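Local coordinates for protein Lys-gingipain W83 (PDB 6I9A) that cleaves proteins after lysine as a secreted cysteine protease of family C25, a probable virulence factor of Porphyromonas gingivalis that degrades haemoglobin, collagen and immunoglobulins, at residues Q177-N181 with Q182-Y186; D320-T324 with V325-M329; H351-W354 with E355-V359; Q393-A396 with G397-V400. One frame throughout, in Å; residues are numbered along the deposited sequence.

Interaction 1 of 4, residues Q177-N181 with Q182-Y186; sequences QYYYN and QEHGY
Glu183 meets Asn181 at the start of the 3-10 segment 182-184, just after helix 163-178 has ended. Its bent side chain crosses that of Asn181 at about a right angle, and the carboxylate and amide planes stand 88° apart. His184 makes the main polar contact. Its backbone N donates to Asn181 O, and more weakly to Asn181 OD1. His184 ND1 donates to Asn181 OD1 at 2.9 Å, with an N-H...O angle of 164°. The oxygen lies close to the imidazole plane. Asn181 CG sits between its own backbone N and carbonyl carbon (chi1 60°), which puts OD1 beside the backbone N and ring ND1 of His184. Tyr179 CA makes a CH-pi contact over one face of the His184 ring, 4.0 Å from its centroid, and the Tyr179 ring turns an edge toward the imidazole face. Tyr179 OH is bonded to Asp314. Gly185 follows with a positive phi. Tyr186 N then donates to Asn181 O at 3.1 Å, from the face opposite that used by His184 N. The Tyr186 ring packs obliquely beside Tyr180, with Tyr180 CD1 3.9 Å from Tyr186 CZ. Phe317 and Val153 of strand 152-157 pack against both rings. The bond to OD1 requires a proton on His184 ND1 and probably helps to fix the ring's rotation, while Asn181 ties the turn together through both of its oxygens.

Interaction 2 of 4, residues D320-T324 with V325-M329; sequences DSYNT and VNSIM. With NA (sodium ion), chain E.
Thr324 and Ser327 meet where an irregular loop runs into helix 325-342. Thr324 has extended backbone angles, and helical angles begin at Val325. Two residues before Thr324, Tyr322 has positive phi and psi (53° and 58°). This bend brings Tyr322 CA within 5.0 Å of Ser327 CA. The first helical turn closes through Ile328 N, which donates to Thr324 O at 3.3 Å.

Thr324 OG1 accepts from Ser327 N at 3.0 Å. The hydroxyl lies between the backbone N and the carbonyl carbon of its own residue (chi1 64°), facing the first turn of the helix. Ser327 answers with its own side chain. Ser327 OG donates to Thr324 O at 2.7 Å, only slightly tilted from the carbonyl plane. That carbonyl oxygen therefore has two donors, Ser327 OG and Ile328 N. Ser327 OG also packs close to the backbone of Tyr322 and Asn323. The Tyr322 ring turns its edge to the helix, with CD1 3.4 Å from Ser327 O in the ring plane.

The loop side holds a sodium ion. Ser321 O, Tyr322 O and Asn323 OD1 bind it, the last at 2.4 Å. The Asn323 amide is also held by Glu319. Ala315, Thr316 and Leu318 complete the site with their backbone oxygens. Tyr322 N is bonded to Asp8, and Asn326 ND2 to Thr118 O. The arrangement is a threonine N-cap, here directly preceded in the chain by a sodium-binding loop in the catalytic domain.

Interaction 3 of 4, residues H351-W354 with E355-V359; sequences HYYW and EAYHV
The end of helix 350-356 runs straight into strand 357-361, the antiparallel edge strand of the six-stranded sheet, and this contact spans the junction. Glu355 N donates to His351 O at 3.0 Å, and Tyr357 N donates to Tyr353 O in a nearly straight bond of 173°. Between them, Ala356 N makes two weak bonds, to Tyr352 O and Tyr353 O. The rings of Tyr353 and Tyr357 lie side by side and point the same way. Their planes are 38° apart, and Tyr353 CE1 comes to 3.4 Å from Tyr357 CE1. Both hydroxyls are bonded to Asp288 OD1, and Tyr353 OH also to Tyr284 N. Ala356 CB packs against Tyr352 at CE1, 4.1 Å away, while Tyr352 OH is bonded to Asn282 O. On another side of the helix, the extended Glu355 side chain crosses the His351 ring at a slant, with OE2 3.6 Å from NE2. Tyr104 OH bonds to both, and the backbone N of Lys95 donates to OE2 and that of Lys96 to OE1. A water gives protons to Trp354 O at 2.8 Å and to Tyr357 O at 2.7 Å, bridging the last turn to the strand. The Tyr353 side chain is about 6 Å from the bound inhibitor. The paired phenols share one aspartate, which probably fixes how they lie together, and the buried Glu355 carboxylate is probably stabilised by its several donors.

Interaction 4 of 4, residues Q393-A396 with G397-V400; sequences QASA and GSYV
Ser398 OG stands anti to its own carbonyl carbon (chi1 -63°), which swings the hydroxyl back across the turn onto Ser395 O. Ser395 OG is set differently, between its backbone N and carbonyl carbon (chi1 69°), and it comes within 3.0 Å of Ser398 OG. The Ser398 hydroxyl OG donates to Ser395 O at 2.8 Å. Ser398 N donates to Ser395 O at 2.9 Å, with an N-H...O angle of 160°. One carbonyl is thus held by two donors from one residue, both tilted modestly from its plane. These bonds close a type II beta turn from Ser395 to Ser398. Gly397 takes the third position, with positive phi. The turn joins strands 389-394 and 399-404 of the C-terminal Ig-like domain. The two strands are not neighbours in its antiparallel sheet, since strands 419-424 and 407-413 lie between them in the strand order. The turn is thus not a simple hairpin, which is consistent with a crossing between layers of an Ig-like fold. Next to the turn, along the strands, the contact becomes apolar. Ala394 CB touches Ser398 CB at 3.8 Å and lies 4.5 Å from Val400 CG2. Ile438 of strand 432-439 packs on all three residues. Asn375 bonds to both serine hydroxyls, through OD1 to Ser395 OG and through ND2 to Ser398 OG, and Arg440 NH1 also reaches Ser395 OG.

How the interactions relate
Interactions 1, 2 and 3 belong to the catalytic domain, and interaction 4 to the Ig-like domain. Interactions 2 and 3 are buried and touch each other: Met329 SD packs 3.4 Å from His358 C, so helix 325-342 lies against strand 357-361. Interactions 1 and 4 are partly buried and lie farther out, with centres about 26 Å apart. Each contact sits where one element gives way to the next. In interactions 2 and 4 a hydroxyl joins a backbone N-H on one carbonyl; in interaction 1 two backbone N-H groups share one. Interactions 1 and 3 pair aromatic rings; interaction 3 adds helix bonds and a bridging water. Only interaction 2 includes a metal, and interaction 3 lies close to the inhibitor.

Interaction 1 of 4, residues Q177-N181 with Q182-Y186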
loop_
_atom_site.group_PDB
_atom_site.type_symbol
_atom_site.label_atom_id
_atom_site.label_comp_id
_atom_site.label_asym_id
_atom_site.label_seq_id
_atom_site.Cartn_x
_atom_site.Cartn_y
_atom_site.Cartn_z
ATOM N N GLN A 177 12.268 4.683 18.348
ATOM C CA GLN A 177 12.406 5.908 19.102
ATOM C C GLN A 177 11.271 6.827 18.767
ATOM O O GLN A 177 10.692 7.454 19.658
ATOM C CB GLN A 177 13.747 6.593 18.774
ATOM C CG GLN A 177 13.830 7.964 19.406
ATOM C CD GLN A 177 15.174 8.588 19.331
ATOM O OE1 GLN A 177 16.148 7.971 18.890
ATOM N NE2 GLN A 177 15.254 9.807 19.835
ATOM N N TYR A 178 11.010 7.032 17.449
ATOM C CA TYR A 178 10.085 8.074 17.079
ATOM C C TYR A 178 8.649 7.627 16.908
ATOM O O TYR A 178 7.775 8.501 17.068
ATOM C CB TYR A 178 10.596 8.730 15.776
ATOM C CG TYR A 178 11.861 9.515 16.056
ATOM C CD1 TYR A 178 11.831 10.658 16.860
ATOM C CD2 TYR A 178 13.116 9.066 15.608
ATOM C CE1 TYR A 178 12.995 11.327 17.201
ATOM C CE2 TYR A 178 14.277 9.776 15.894
ATOM C CZ TYR A 178 14.208 10.899 16.701
ATOM O OH TYR A 178 15.361 11.619 16.920
ATOM N N TYR A 179 8.387 6.362 16.538
ATOM C CA TYR A 179 7.019 6.018 16.119
ATOM C C TYR A 179 6.479 4.723 16.725
ATOM O O TYR A 179 5.360 4.730 17.220
ATOM C CB TYR A 179 6.990 5.908 14.582
ATOM C CG TYR A 179 7.526 7.167 13.931
ATOM C CD1 TYR A 179 6.903 8.401 14.125
ATOM C CD2 TYR A 179 8.680 7.140 13.139
ATOM C CE1 TYR A 179 7.393 9.564 13.541
ATOM C CE2 TYR A 179 9.172 8.299 12.541
ATOM C CZ TYR A 179 8.532 9.509 12.774
ATOM O OH TYR A 179 9.014 10.684 12.229
ATOM N N TYR A 180 7.221 3.616 16.605
ATOM C CA TYR A 180 6.728 2.311 17.076
ATOM C C TYR A 180 7.011 2.177 18.556
ATOM O O TYR A 180 8.007 1.589 18.988
ATOM C CB TYR A 180 7.374 1.186 16.244
ATOM C CG TYR A 180 6.975 1.276 14.786
ATOM C CD1 TYR A 180 5.675 0.978 14.383
ATOM C CD2 TYR A 180 7.905 1.617 13.806
ATOM C CE1 TYR A 180 5.284 1.091 13.044
ATOM C CE2 TYR A 180 7.528 1.721 12.464
ATOM C CZ TYR A 180 6.223 1.466 12.089
ATOM O OH TYR A 180 5.810 1.607 10.775
ATOM N N ASN A 181 6.126 2.827 19.319
ATOM C CA ASN A 181 6.319 2.923 20.760
ATOM C C ASN A 181 4.992 3.170 21.482
ATOM O O ASN A 181 3.963 3.425 20.844
ATOM C CB ASN A 181 7.380 4.012 21.082
ATOM C CG ASN A 181 6.987 5.373 20.599
ATOM O OD1 ASN A 181 5.847 5.833 20.727
ATOM N ND2 ASN A 181 7.944 6.070 19.993
ATOM N N GLN A 182 5.041 3.096 22.809
ATOM C CA GLN A 182 3.816 3.209 23.602
ATOM C C GLN A 182 3.186 4.590 23.479
ATOM O O GLN A 182 1.946 4.706 23.519
ATOM C CB GLN A 182 4.079 2.869 25.073
ATOM C CG GLN A 182 2.792 2.894 25.947
ATOM C CD GLN A 182 1.675 1.942 25.474
ATOM O OE1 GLN A 182 1.644 0.750 25.851
ATOM N NE2 GLN A 182 0.697 2.442 24.674
ATOM N N GLU A 183 3.997 5.625 23.254
ATOM C CA GLU A 183 3.486 7.001 23.142
ATOM C C GLU A 183 2.641 7.168 21.890
ATOM O O GLU A 183 1.801 8.081 21.829
ATOM C CB GLU A 183 4.666 8.009 23.151
ATOM C CG GLU A 183 5.408 8.019 24.495
ATOM C CD GLU A 183 6.391 6.885 24.838
ATOM O OE1 GLU A 183 6.635 5.951 24.028
ATOM O OE2 GLU A 183 6.967 6.969 25.944
ATOM N N HIS A 184 2.784 6.260 20.894
ATOM C CA HIS A 184 1.955 6.255 19.682
ATOM C C HIS A 184 0.882 5.182 19.735
ATOM O O HIS A 184 0.184 4.959 18.753
ATOM C CB HIS A 184 2.827 6.078 18.425
ATOM C CG HIS A 184 3.612 7.319 18.114
ATOM N ND1 HIS A 184 4.706 7.675 18.869
ATOM C CD2 HIS A 184 3.391 8.281 17.181
ATOM C CE1 HIS A 184 5.140 8.836 18.358
ATOM N NE2 HIS A 184 4.395 9.218 17.343
ATOM N N GLY A 185 0.708 4.551 20.894
ATOM C CA GLY A 185 -0.340 3.550 21.096
ATOM C C GLY A 185 0.049 2.107 20.913
ATOM O O GLY A 185 -0.826 1.251 21.046
ATOM N N TYR A 186 1.305 1.802 20.637
ATOM C CA TYR A 186 1.719 0.415 20.462
ATOM C C TYR A 186 2.042 -0.206 21.796
ATOM O O TYR A 186 2.957 0.269 22.499
ATOM C CB TYR A 186 2.933 0.307 19.519
ATOM C CG TYR A 186 2.552 0.705 18.112
ATOM C CD1 TYR A 186 1.961 -0.213 17.247
ATOM C CD2 TYR A 186 2.857 1.968 17.614
ATOM C CE1 TYR A 186 1.618 0.140 15.935
ATOM C CE2 TYR A 186 2.538 2.319 16.305
ATOM C CZ TYR A 186 1.959 1.386 15.458
ATOM O OH TYR A 186 1.674 1.751 14.157
#

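Interaction 2 of 4, residues D320-T324 with V325-M329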
loop_
_atom_site.group_PDB
_atom_site.type_symbol
_atom_site.label_atom_id
_atom_site.label_comp_id
_atom_site.label_asym_id
_atom_site.label_seq_id
_atom_site.Cartn_x
_atom_site.Cartn_y
_atom_site.Cartn_z
ATOM N N ASP A 320 -1.359 13.820 8.077
ATOM C CA ASP A 320 -2.137 14.383 6.972
ATOM C C ASP A 320 -1.636 14.055 5.585
ATOM O O ASP A 320 -2.180 14.568 4.609
ATOM C CB ASP A 320 -2.250 15.914 7.151
ATOM C CG ASP A 320 -2.970 16.274 8.453
ATOM O OD1 ASP A 320 -3.823 15.478 8.910
ATOM O OD2 ASP A 320 -2.644 17.315 9.034
ATOM N N SER A 321 -0.649 13.165 5.471
ATOM C CA SER A 321 -0.210 12.732 4.144
ATOM C C SER A 321 0.514 11.415 4.326
ATOM O O SER A 321 0.768 10.943 5.454
ATOM C CB SER A 321 0.697 13.790 3.492
ATOM O OG SER A 321 1.891 13.991 4.215
ATOM N N TYR A 322 0.811 10.764 3.194
ATOM C CA TYR A 322 1.516 9.471 3.128
ATOM C C TYR A 322 0.804 8.453 4.030
ATOM O O TYR A 322 1.374 7.845 4.930
ATOM C CB TYR A 322 3.005 9.615 3.509
ATOM C CG TYR A 322 3.801 10.415 2.513
ATOM C CD1 TYR A 322 4.388 9.794 1.422
ATOM C CD2 TYR A 322 3.955 11.798 2.655
ATOM C CE1 TYR A 322 5.077 10.515 0.477
ATOM C CE2 TYR A 322 4.673 12.532 1.690
ATOM C CZ TYR A 322 5.241 11.859 0.638
ATOM O OH TYR A 322 5.991 12.513 -0.336
ATOM N N ASN A 323 -0.478 8.252 3.731
ATOM C CA ASN A 323 -1.354 7.386 4.518
ATOM C C ASN A 323 -1.735 6.095 3.822
ATOM O O ASN A 323 -2.486 5.322 4.429
ATOM C CB ASN A 323 -2.605 8.178 4.970
ATOM C CG ASN A 323 -2.197 9.173 6.027
ATOM O OD1 ASN A 323 -1.273 8.893 6.824
ATOM N ND2 ASN A 323 -2.815 10.344 6.082
ATOM N N THR A 324 -1.217 5.801 2.627
ATOM C CA THR A 324 -1.475 4.528 1.948
ATOM C C THR A 324 -0.254 3.629 2.017
ATOM O O THR A 324 0.874 4.093 2.203
ATOM C CB THR A 324 -1.895 4.767 0.516
ATOM O OG1 THR A 324 -0.816 5.383 -0.205
ATOM C CG2 THR A 324 -3.203 5.521 0.409
ATOM N N VAL A 325 -0.455 2.373 1.706
ATOM C CA VAL A 325 0.663 1.417 1.554
ATOM C C VAL A 325 1.602 1.905 0.437
ATOM O O VAL A 325 2.822 1.989 0.618
ATOM C CB VAL A 325 0.133 0.003 1.227
ATOM C CG1 VAL A 325 1.296 -0.911 0.820
ATOM C CG2 VAL A 325 -0.597 -0.596 2.437
ATOM N N ASN A 326 1.036 2.266 -0.739
ATOM C CA ASN A 326 1.930 2.730 -1.812
ATOM C C ASN A 326 2.734 3.921 -1.350
ATOM O O ASN A 326 3.911 4.038 -1.735
ATOM C CB ASN A 326 1.139 3.130 -3.067
ATOM C CG ASN A 326 1.121 2.010 -4.080
ATOM O OD1 ASN A 326 0.170 1.217 -4.162
ATOM N ND2 ASN A 326 2.179 1.913 -4.890
ATOM N N SER A 327 2.155 4.853 -0.582
ATOM C CA SER A 327 2.889 6.051 -0.193
ATOM C C SER A 327 4.073 5.726 0.713
ATOM O O SER A 327 5.023 6.510 0.758
ATOM C CB SER A 327 1.963 7.082 0.446
ATOM O OG SER A 327 1.578 6.699 1.757
ATOM N N ILE A 328 4.027 4.639 1.478
ATOM C CA ILE A 328 5.182 4.259 2.353
ATOM C C ILE A 328 6.360 3.945 1.435
ATOM O O ILE A 328 7.495 4.395 1.662
ATOM C CB ILE A 328 4.820 3.080 3.266
ATOM C CG1 ILE A 328 3.668 3.469 4.207
ATOM C CG2 ILE A 328 6.036 2.601 4.029
ATOM C CD1 ILE A 328 3.129 2.303 5.012
ATOM N N MET A 329 6.100 3.135 0.378
ATOM C CA MET A 329 7.157 2.780 -0.587
ATOM C C MET A 329 7.673 4.019 -1.326
ATOM O O MET A 329 8.867 4.180 -1.514
ATOM C CB MET A 329 6.596 1.737 -1.555
ATOM C CG MET A 329 7.622 1.263 -2.582
ATOM S SD MET A 329 6.990 -0.031 -3.649
ATOM C CE MET A 329 6.072 0.917 -4.872
HETATM NA NA NA E . 1.132 9.239 7.028
#

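Interaction 3 of 4, residues H351-W354 with E355-V359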
loop_
_atom_site.group_PDB
_atom_site.type_symbol
_atom_site.label_atom_id
_atom_site.label_comp_id
_atom_site.label_asym_id
_atom_site.label_seq_id
_atom_site.Cartn_x
_atom_site.Cartn_y
_atom_site.Cartn_z
ATOM N N HIS A 351 17.348 5.571 -9.874
ATOM C CA HIS A 351 16.586 4.938 -10.938
ATOM C C HIS A 351 16.375 3.430 -10.610
ATOM O O HIS A 351 15.266 2.894 -10.748
ATOM C CB HIS A 351 17.300 5.165 -12.271
ATOM C CG HIS A 351 16.516 4.754 -13.473
ATOM N ND1 HIS A 351 16.980 5.095 -14.741
ATOM C CD2 HIS A 351 15.330 4.113 -13.612
ATOM C CE1 HIS A 351 16.089 4.619 -15.611
ATOM N NE2 HIS A 351 15.061 4.031 -14.981
ATOM N N TYR A 352 17.455 2.766 -10.211
ATOM C CA TYR A 352 17.379 1.382 -9.806
ATOM C C TYR A 352 16.289 1.183 -8.743
ATOM O O TYR A 352 15.504 0.246 -8.826
ATOM C CB TYR A 352 18.756 0.951 -9.284
ATOM C CG TYR A 352 18.863 -0.496 -8.876
ATOM C CD1 TYR A 352 18.358 -0.935 -7.661
ATOM C CD2 TYR A 352 19.580 -1.406 -9.648
ATOM C CE1 TYR A 352 18.526 -2.249 -7.241
ATOM C CE2 TYR A 352 19.756 -2.722 -9.236
ATOM C CZ TYR A 352 19.230 -3.140 -8.038
ATOM O OH TYR A 352 19.481 -4.431 -7.631
ATOM N N TYR A 353 16.280 2.048 -7.703
ATOM C CA TYR A 353 15.284 1.891 -6.612
ATOM C C TYR A 353 13.855 2.038 -7.107
ATOM O O TYR A 353 12.990 1.240 -6.705
ATOM C CB TYR A 353 15.564 2.841 -5.429
ATOM C CG TYR A 353 16.298 2.066 -4.343
ATOM C CD1 TYR A 353 15.712 1.843 -3.100
ATOM C CD2 TYR A 353 17.527 1.457 -4.602
ATOM C CE1 TYR A 353 16.326 1.029 -2.149
ATOM C CE2 TYR A 353 18.111 0.590 -3.687
ATOM C CZ TYR A 353 17.506 0.383 -2.466
ATOM O OH TYR A 353 18.105 -0.454 -1.567
ATOM N N TRP A 354 13.587 3.000 -8.013
ATOM C CA TRP A 354 12.221 3.130 -8.541
ATOM C C TRP A 354 11.850 1.903 -9.340
ATOM O O TRP A 354 10.677 1.515 -9.309
ATOM C CB TRP A 354 12.103 4.428 -9.342
ATOM C CG TRP A 354 12.102 5.653 -8.469
ATOM C CD1 TRP A 354 13.170 6.477 -8.185
ATOM C CD2 TRP A 354 10.997 6.132 -7.685
ATOM N NE1 TRP A 354 12.787 7.454 -7.297
ATOM C CE2 TRP A 354 11.449 7.268 -6.964
ATOM C CE3 TRP A 354 9.678 5.690 -7.501
ATOM C CZ2 TRP A 354 10.609 7.995 -6.104
ATOM C CZ3 TRP A 354 8.851 6.421 -6.680
ATOM C CH2 TRP A 354 9.312 7.543 -5.960
ATOM N N GLU A 355 12.797 1.256 -10.055
ATOM C CA GLU A 355 12.516 0.001 -10.747
ATOM C C GLU A 355 12.405 -1.200 -9.788
ATOM O O GLU A 355 11.797 -2.218 -10.148
ATOM C CB GLU A 355 13.638 -0.319 -11.737
ATOM C CG GLU A 355 13.681 0.540 -12.995
ATOM C CD GLU A 355 14.767 0.124 -13.962
ATOM O OE1 GLU A 355 15.727 -0.576 -13.559
ATOM O OE2 GLU A 355 14.640 0.482 -15.152
ATOM N N ALA A 356 13.082 -1.133 -8.642
ATOM C CA ALA A 356 13.247 -2.290 -7.771
ATOM C C ALA A 356 12.039 -2.586 -6.872
ATOM O O ALA A 356 11.581 -3.720 -6.784
ATOM C CB ALA A 356 14.475 -2.086 -6.874
ATOM N N TYR A 357 11.593 -1.558 -6.125
ATOM C CA TYR A 357 10.571 -1.775 -5.093
ATOM C C TYR A 357 9.189 -1.888 -5.681
ATOM O O TYR A 357 8.820 -1.150 -6.633
ATOM C CB TYR A 357 10.675 -0.709 -4.014
ATOM C CG TYR A 357 11.618 -1.121 -2.888
ATOM C CD1 TYR A 357 12.994 -0.871 -2.959
ATOM C CD2 TYR A 357 11.149 -1.833 -1.791
ATOM C CE1 TYR A 357 13.852 -1.296 -1.947
ATOM C CE2 TYR A 357 12.002 -2.232 -0.771
ATOM C CZ TYR A 357 13.348 -1.951 -0.847
ATOM O OH TYR A 357 14.138 -2.349 0.208
ATOM N N HIS A 358 8.412 -2.813 -5.133
ATOM C CA HIS A 358 7.037 -3.046 -5.570
ATOM C C HIS A 358 6.136 -3.248 -4.396
ATOM O O HIS A 358 6.561 -3.733 -3.346
ATOM C CB HIS A 358 6.995 -4.341 -6.425
ATOM C CG HIS A 358 7.627 -4.180 -7.782
ATOM N ND1 HIS A 358 8.987 -4.176 -7.951
ATOM C CD2 HIS A 358 7.042 -3.957 -8.991
ATOM C CE1 HIS A 358 9.199 -3.959 -9.257
ATOM N NE2 HIS A 358 8.051 -3.814 -9.920
ATOM N N VAL A 359 4.835 -2.974 -4.650
ATOM C CA VAL A 359 3.766 -3.417 -3.782
ATOM C C VAL A 359 3.113 -4.654 -4.427
ATOM O O VAL A 359 2.654 -4.584 -5.584
ATOM C CB VAL A 359 2.695 -2.339 -3.549
ATOM C CG1 VAL A 359 1.568 -2.914 -2.659
ATOM C CG2 VAL A 359 3.284 -1.073 -2.885
HETATM O O HOH W 1 9.355 1.511 -6.838
HETATM O O HOH W 2 8.797 -0.634 -9.592
#

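Interaction 4 of 4, residues Q393-A396 with G397-V400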
loop_
_atom_site.group_PDB
_atom_site.type_symbol
_atom_site.label_atom_id
_atom_site.label_comp_id
_atom_site.label_asym_id
_atom_site.label_seq_id
_atom_site.Cartn_x
_atom_site.Cartn_y
_atom_site.Cartn_z
ATOM N N GLN A 393 -21.899 15.687 7.624
ATOM C CA GLN A 393 -20.866 16.156 8.523
ATOM C C GLN A 393 -20.044 14.975 9.033
ATOM O O GLN A 393 -20.565 13.904 9.310
ATOM C CB GLN A 393 -21.451 17.013 9.638
ATOM C CG GLN A 393 -22.174 18.261 9.091
ATOM C CD GLN A 393 -23.542 17.949 8.517
ATOM O OE1 GLN A 393 -24.244 17.040 8.982
ATOM N NE2 GLN A 393 -23.957 18.716 7.510
ATOM N N ALA A 394 -18.734 15.214 9.148
ATOM C CA ALA A 394 -17.784 14.208 9.617
ATOM C C ALA A 394 -16.528 14.920 10.044
ATOM O O ALA A 394 -16.308 16.062 9.658
ATOM C CB ALA A 394 -17.491 13.175 8.534
ATOM N N SER A 395 -15.682 14.254 10.835
ATOM C CA SER A 395 -14.473 14.938 11.268
ATOM C C SER A 395 -13.667 15.467 10.092
ATOM O O SER A 395 -13.601 14.821 9.025
ATOM C CB SER A 395 -13.586 14.079 12.168
ATOM O OG SER A 395 -13.016 13.008 11.422
ATOM N N ALA A 396 -13.023 16.614 10.288
ATOM C CA ALA A 396 -12.242 17.259 9.237
ATOM C C ALA A 396 -11.284 16.268 8.566
ATOM O O ALA A 396 -10.500 15.604 9.220
ATOM C CB ALA A 396 -11.469 18.431 9.809
ATOM N N GLY A 397 -11.335 16.239 7.242
ATOM C CA GLY A 397 -10.473 15.362 6.465
ATOM C C GLY A 397 -11.099 14.049 6.088
ATOM O O GLY A 397 -10.546 13.326 5.267
ATOM N N SER A 398 -12.252 13.694 6.708
ATOM C CA SER A 398 -12.899 12.446 6.347
ATOM C C SER A 398 -13.424 12.479 4.929
ATOM O O SER A 398 -13.833 13.542 4.420
ATOM C CB SER A 398 -14.093 12.187 7.267
ATOM O OG SER A 398 -13.678 12.030 8.625
ATOM N N TYR A 399 -13.427 11.322 4.280
ATOM C CA TYR A 399 -13.894 11.156 2.897
ATOM C C TYR A 399 -15.222 10.424 2.933
ATOM O O TYR A 399 -15.326 9.316 3.480
ATOM C CB TYR A 399 -12.823 10.398 2.133
ATOM C CG TYR A 399 -13.048 10.256 0.645
ATOM C CD1 TYR A 399 -13.277 11.378 -0.170
ATOM C CD2 TYR A 399 -12.888 9.023 0.016
ATOM C CE1 TYR A 399 -13.352 11.254 -1.562
ATOM C CE2 TYR A 399 -12.974 8.891 -1.365
ATOM C CZ TYR A 399 -13.189 10.011 -2.145
ATOM O OH TYR A 399 -13.217 9.869 -3.510
ATOM N N VAL A 400 -16.236 11.082 2.334
ATOM C CA VAL A 400 -17.606 10.572 2.346
ATOM C C VAL A 400 -18.004 10.118 0.960
ATOM O O VAL A 400 -17.810 10.867 -0.002
ATOM C CB VAL A 400 -18.553 11.677 2.867
ATOM C CG1 VAL A 400 -19.988 11.152 2.960
ATOM C CG2 VAL A 400 -18.094 12.239 4.224
#